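Local atomic coordinates of pesticidal crystal protein Cry4Aa (Bacillus thuringiensis, PDB entry 2C9K), a protein that kills mosquito larvae by binding to midgut epithelial cells and promoting their colloid-osmotic lysis. Residues N116-S124 / Y135-A146. Residues are numbered along the deposited sequence; the frame is centred on the assembly and turned at random.
Sequences NVIPELVNS and YNILVLSSYAQA
Tyr135 and Asn136 reach across to the last turn of helix 103-123 and take up two of its carbonyls. The phenol OH of Tyr135 donates to Leu121 O at 2.8 Å, tilted 27° from the carbonyl plane, and that oxygen, which also accepts a weak backbone bond from Ser124 N, lies at the ring's edge. CG of Tyr135 stands opposite the backbone N (chi1 159°), a setting that carries the long ring over to the helix end. Ser124 O covers one ring face near its rim and Val139 CG2 the other, so the flat ring is held between the Ser124 carbonyl and the Val139 side chain. Asn136 serves the next carbonyl: its ND2, held mainly by Cys132 O one turn back in helix 129-137, in addition gives Val122 O a longer bond of 3.3 Å on a lone pair, with that oxygen nearly in the Asn136 amide plane. One short side chain thus ties its own helix to the neighbouring one.

The short segments 116-123 and 140-146 run antiparallel, at 173° and with axes 10.6 Å apart, within the N-terminal helical bundle of the toxin, the pore-forming domain of three-domain Cry proteins; the Cys125–Cys132 disulfide joins the loop after helix 103-123 to helix 129-137. Beyond the polar end, branched aliphatic groups fill the interface. Leu121, with CG trans to N, sends its two methyls to Val139 CG1, while Leu121 CD2 also meets the edge of the Tyr143 ring, 4.2 Å from Tyr143 CD1. Val122 CG2 approaches that ring obliquely, 4.1 Å from Tyr143 CE1, and Ile118 lies roughly crosswise to it. Tyr196 of helix 183-208 meets the same ring with planes inclined. Further along, Ala146 is small enough to let the extended Ile118 chain lie close, Ala146 CB to Ile118 CG1 4.0 Å.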
loop_
_atom_site.group_PDB
_atom_site.type_symbol
_atom_site.label_atom_id
_atom_site.label_comp_id
_atom_site.label_asym_id
_atom_site.label_seq_id
_atom_site.Cartn_x
_atom_site.Cartn_y
_atom_site.Cartn_z
ATOM N N ASN A 116 1.045 27.612 -6.218
ATOM C CA ASN A 116 0.063 28.459 -5.553
ATOM C C ASN A 116 -1.179 27.756 -4.991
ATOM O O ASN A 116 -1.602 28.054 -3.872
ATOM C CB ASN A 116 -0.385 29.578 -6.512
ATOM C CG ASN A 116 0.737 30.552 -6.849
ATOM O OD1 ASN A 116 1.266 31.240 -5.973
ATOM N ND2 ASN A 116 1.106 30.610 -8.124
ATOM N N VAL A 117 -1.765 26.832 -5.753
ATOM C CA VAL A 117 -2.980 26.147 -5.308
ATOM C C VAL A 117 -2.807 25.230 -4.102
ATOM O O VAL A 117 -3.732 25.071 -3.298
ATOM C CB VAL A 117 -3.630 25.324 -6.454
ATOM C CG1 VAL A 117 -2.902 24.002 -6.649
ATOM C CG2 VAL A 117 -5.094 25.085 -6.142
ATOM N N ILE A 118 -1.634 24.619 -3.968
ATOM C CA ILE A 118 -1.406 23.739 -2.831
ATOM C C ILE A 118 -1.210 24.549 -1.546
ATOM O O ILE A 118 -1.806 24.231 -0.517
ATOM C CB ILE A 118 -0.221 22.790 -3.091
ATOM C CG1 ILE A 118 -0.672 21.681 -4.048
ATOM C CG2 ILE A 118 0.283 22.202 -1.788
ATOM C CD1 ILE A 118 0.420 20.731 -4.461
ATOM N N PRO A 119 -0.378 25.606 -1.583
ATOM C CA PRO A 119 -0.226 26.364 -0.339
ATOM C C PRO A 119 -1.560 27.026 0.002
ATOM O O PRO A 119 -1.932 27.143 1.170
ATOM C CB PRO A 119 0.862 27.371 -0.681
ATOM C CG PRO A 119 1.709 26.617 -1.653
ATOM C CD PRO A 119 0.664 25.985 -2.551
ATOM N N GLU A 120 -2.285 27.445 -1.030
ATOM C CA GLU A 120 -3.590 28.076 -0.836
ATOM C C GLU A 120 -4.444 27.102 -0.027
ATOM O O GLU A 120 -4.956 27.437 1.045
ATOM C CB GLU A 120 -4.256 28.340 -2.189
ATOM C CG GLU A 120 -5.389 29.353 -2.155
ATOM C CD GLU A 120 -5.988 29.606 -3.538
ATOM O OE1 GLU A 120 -5.212 29.686 -4.525
ATOM O OE2 GLU A 120 -7.232 29.733 -3.633
ATOM N N LEU A 121 -4.573 25.888 -0.557
ATOM C CA LEU A 121 -5.345 24.831 0.078
ATOM C C LEU A 121 -5.031 24.716 1.561
ATOM O O LEU A 121 -5.921 24.833 2.404
ATOM C CB LEU A 121 -5.055 23.494 -0.602
ATOM C CG LEU A 121 -5.711 22.272 0.039
ATOM C CD1 LEU A 121 -7.214 22.413 -0.060
ATOM C CD2 LEU A 121 -5.240 21.008 -0.649
ATOM N N VAL A 122 -3.762 24.495 1.876
ATOM C CA VAL A 122 -3.339 24.346 3.265
ATOM C C VAL A 122 -3.512 25.593 4.143
ATOM O O VAL A 122 -3.821 25.484 5.329
ATOM C CB VAL A 122 -1.862 23.882 3.337
ATOM C CG1 VAL A 122 -1.341 23.986 4.756
ATOM C CG2 VAL A 122 -1.755 22.447 2.853
ATOM N N ASN A 123 -3.327 26.776 3.569
ATOM C CA ASN A 123 -3.446 27.991 4.358
ATOM C C ASN A 123 -4.858 28.536 4.491
ATOM O O ASN A 123 -5.086 29.499 5.220
ATOM C CB ASN A 123 -2.495 29.052 3.814
ATOM C CG ASN A 123 -1.040 28.613 3.896
ATOM O OD1 ASN A 123 -0.537 28.296 4.975
ATOM N ND2 ASN A 123 -0.361 28.582 2.752
ATOM N N SER A 124 -5.810 27.917 3.807
ATOM C CA SER A 124 -7.199 28.357 3.902
ATOM C C SER A 124 -7.909 27.559 4.995
ATOM O O SER A 124 -8.984 26.998 4.775
ATOM C CB SER A 124 -7.912 28.167 2.560
ATOM O OG SER A 124 -7.345 29.005 1.569
ATOM N N TYR A 135 -8.356 20.459 9.791
ATOM C CA TYR A 135 -8.779 20.827 8.441
ATOM C C TYR A 135 -7.807 20.297 7.386
ATOM O O TYR A 135 -8.220 19.905 6.295
ATOM C CB TYR A 135 -8.893 22.354 8.299
ATOM C CG TYR A 135 -8.835 22.830 6.855
ATOM C CD1 TYR A 135 -9.964 22.810 6.040
ATOM C CD2 TYR A 135 -7.626 23.245 6.291
ATOM C CE1 TYR A 135 -9.887 23.193 4.697
ATOM C CE2 TYR A 135 -7.540 23.624 4.959
ATOM C CZ TYR A 135 -8.670 23.597 4.167
ATOM O OH TYR A 135 -8.569 23.980 2.848
ATOM N N ASN A 136 -6.517 20.292 7.705
ATOM C CA ASN A 136 -5.531 19.821 6.748
ATOM C C ASN A 136 -5.421 18.316 6.649
ATOM O O ASN A 136 -5.044 17.798 5.604
ATOM C CB ASN A 136 -4.170 20.433 7.045
ATOM C CG ASN A 136 -4.020 21.804 6.428
ATOM O OD1 ASN A 136 -3.988 21.947 5.202
ATOM N ND2 ASN A 136 -3.943 22.826 7.271
ATOM N N ILE A 137 -5.742 17.601 7.717
ATOM C CA ILE A 137 -5.691 16.155 7.628
ATOM C C ILE A 137 -6.974 15.741 6.908
ATOM O O ILE A 137 -7.042 14.689 6.272
ATOM C CB ILE A 137 -5.672 15.473 9.007
ATOM C CG1 ILE A 137 -7.056 15.514 9.624
ATOM C CG2 ILE A 137 -4.680 16.145 9.916
ATOM C CD1 ILE A 137 -7.266 14.415 10.595
ATOM N N LEU A 138 -7.986 16.593 7.021
ATOM C CA LEU A 138 -9.288 16.358 6.414
ATOM C C LEU A 138 -9.230 16.652 4.914
ATOM O O LEU A 138 -10.103 16.244 4.157
ATOM C CB LEU A 138 -10.334 17.254 7.092
ATOM C CG LEU A 138 -11.751 16.696 7.234
ATOM C CD1 LEU A 138 -11.690 15.398 8.031
ATOM C CD2 LEU A 138 -12.660 17.706 7.926
ATOM N N VAL A 139 -8.188 17.355 4.490
ATOM C CA VAL A 139 -8.015 17.712 3.088
ATOM C C VAL A 139 -6.801 16.974 2.504
ATOM O O VAL A 139 -6.530 17.054 1.301
ATOM C CB VAL A 139 -7.815 19.244 2.945
ATOM C CG1 VAL A 139 -7.599 19.617 1.511
ATOM C CG2 VAL A 139 -9.029 19.977 3.468
ATOM N N LEU A 140 -6.084 16.244 3.361
ATOM C CA LEU A 140 -4.897 15.502 2.952
ATOM C C LEU A 140 -5.090 14.638 1.717
ATOM O O LEU A 140 -4.247 14.641 0.827
ATOM C CB LEU A 140 -4.388 14.624 4.100
ATOM C CG LEU A 140 -3.144 13.781 3.775
ATOM C CD1 LEU A 140 -1.973 14.695 3.443
ATOM C CD2 LEU A 140 -2.793 12.888 4.945
ATOM N N SER A 141 -6.188 13.895 1.644
ATOM C CA SER A 141 -6.391 13.042 0.481
ATOM C C SER A 141 -6.470 13.854 -0.817
ATOM O O SER A 141 -5.963 13.426 -1.849
ATOM C CB SER A 141 -7.635 12.154 0.658
ATOM O OG SER A 141 -8.840 12.875 0.526
ATOM N N SER A 142 -7.097 15.024 -0.772
ATOM C CA SER A 142 -7.187 15.878 -1.957
ATOM C C SER A 142 -5.796 16.473 -2.204
ATOM O O SER A 142 -5.353 16.640 -3.344
ATOM C CB SER A 142 -8.200 17.000 -1.720
ATOM O OG SER A 142 -9.463 16.465 -1.358
ATOM N N TYR A 143 -5.111 16.798 -1.115
ATOM C CA TYR A 143 -3.774 17.344 -1.201
ATOM C C TYR A 143 -2.925 16.396 -2.034
ATOM O O TYR A 143 -2.213 16.817 -2.947
ATOM C CB TYR A 143 -3.168 17.455 0.194
ATOM C CG TYR A 143 -1.748 17.973 0.202
ATOM C CD1 TYR A 143 -1.484 19.340 0.173
ATOM C CD2 TYR A 143 -0.669 17.097 0.215
ATOM C CE1 TYR A 143 -0.185 19.821 0.164
ATOM C CE2 TYR A 143 0.639 17.571 0.198
ATOM C CZ TYR A 143 0.873 18.936 0.177
ATOM O OH TYR A 143 2.168 19.415 0.181
ATOM N N ALA A 144 -3.010 15.110 -1.708
ATOM C CA ALA A 144 -2.240 14.080 -2.392
ATOM C C ALA A 144 -2.445 14.084 -3.895
ATOM O O ALA A 144 -1.473 14.152 -4.642
ATOM C CB ALA A 144 -2.567 12.701 -1.813
ATOM N N GLN A 145 -3.691 14.006 -4.349
ATOM C CA GLN A 145 -3.948 14.016 -5.782
ATOM C C GLN A 145 -3.292 15.228 -6.439
ATOM O O GLN A 145 -2.695 15.116 -7.508
ATOM C CB GLN A 145 -5.448 14.020 -6.058
ATOM C CG GLN A 145 -6.137 12.700 -5.757
ATOM C CD GLN A 145 -5.537 11.541 -6.535
ATOM O OE1 GLN A 145 -5.141 11.699 -7.686
ATOM N NE2 GLN A 145 -5.477 10.369 -5.910
ATOM N N ALA A 146 -3.398 16.383 -5.791
ATOM C CA ALA A 146 -2.800 17.608 -6.316
ATOM C C ALA A 146 -1.286 17.460 -6.455
ATOM O O ALA A 146 -0.733 17.683 -7.531
ATOM C CB ALA A 146 -3.121 18.787 -5.407
#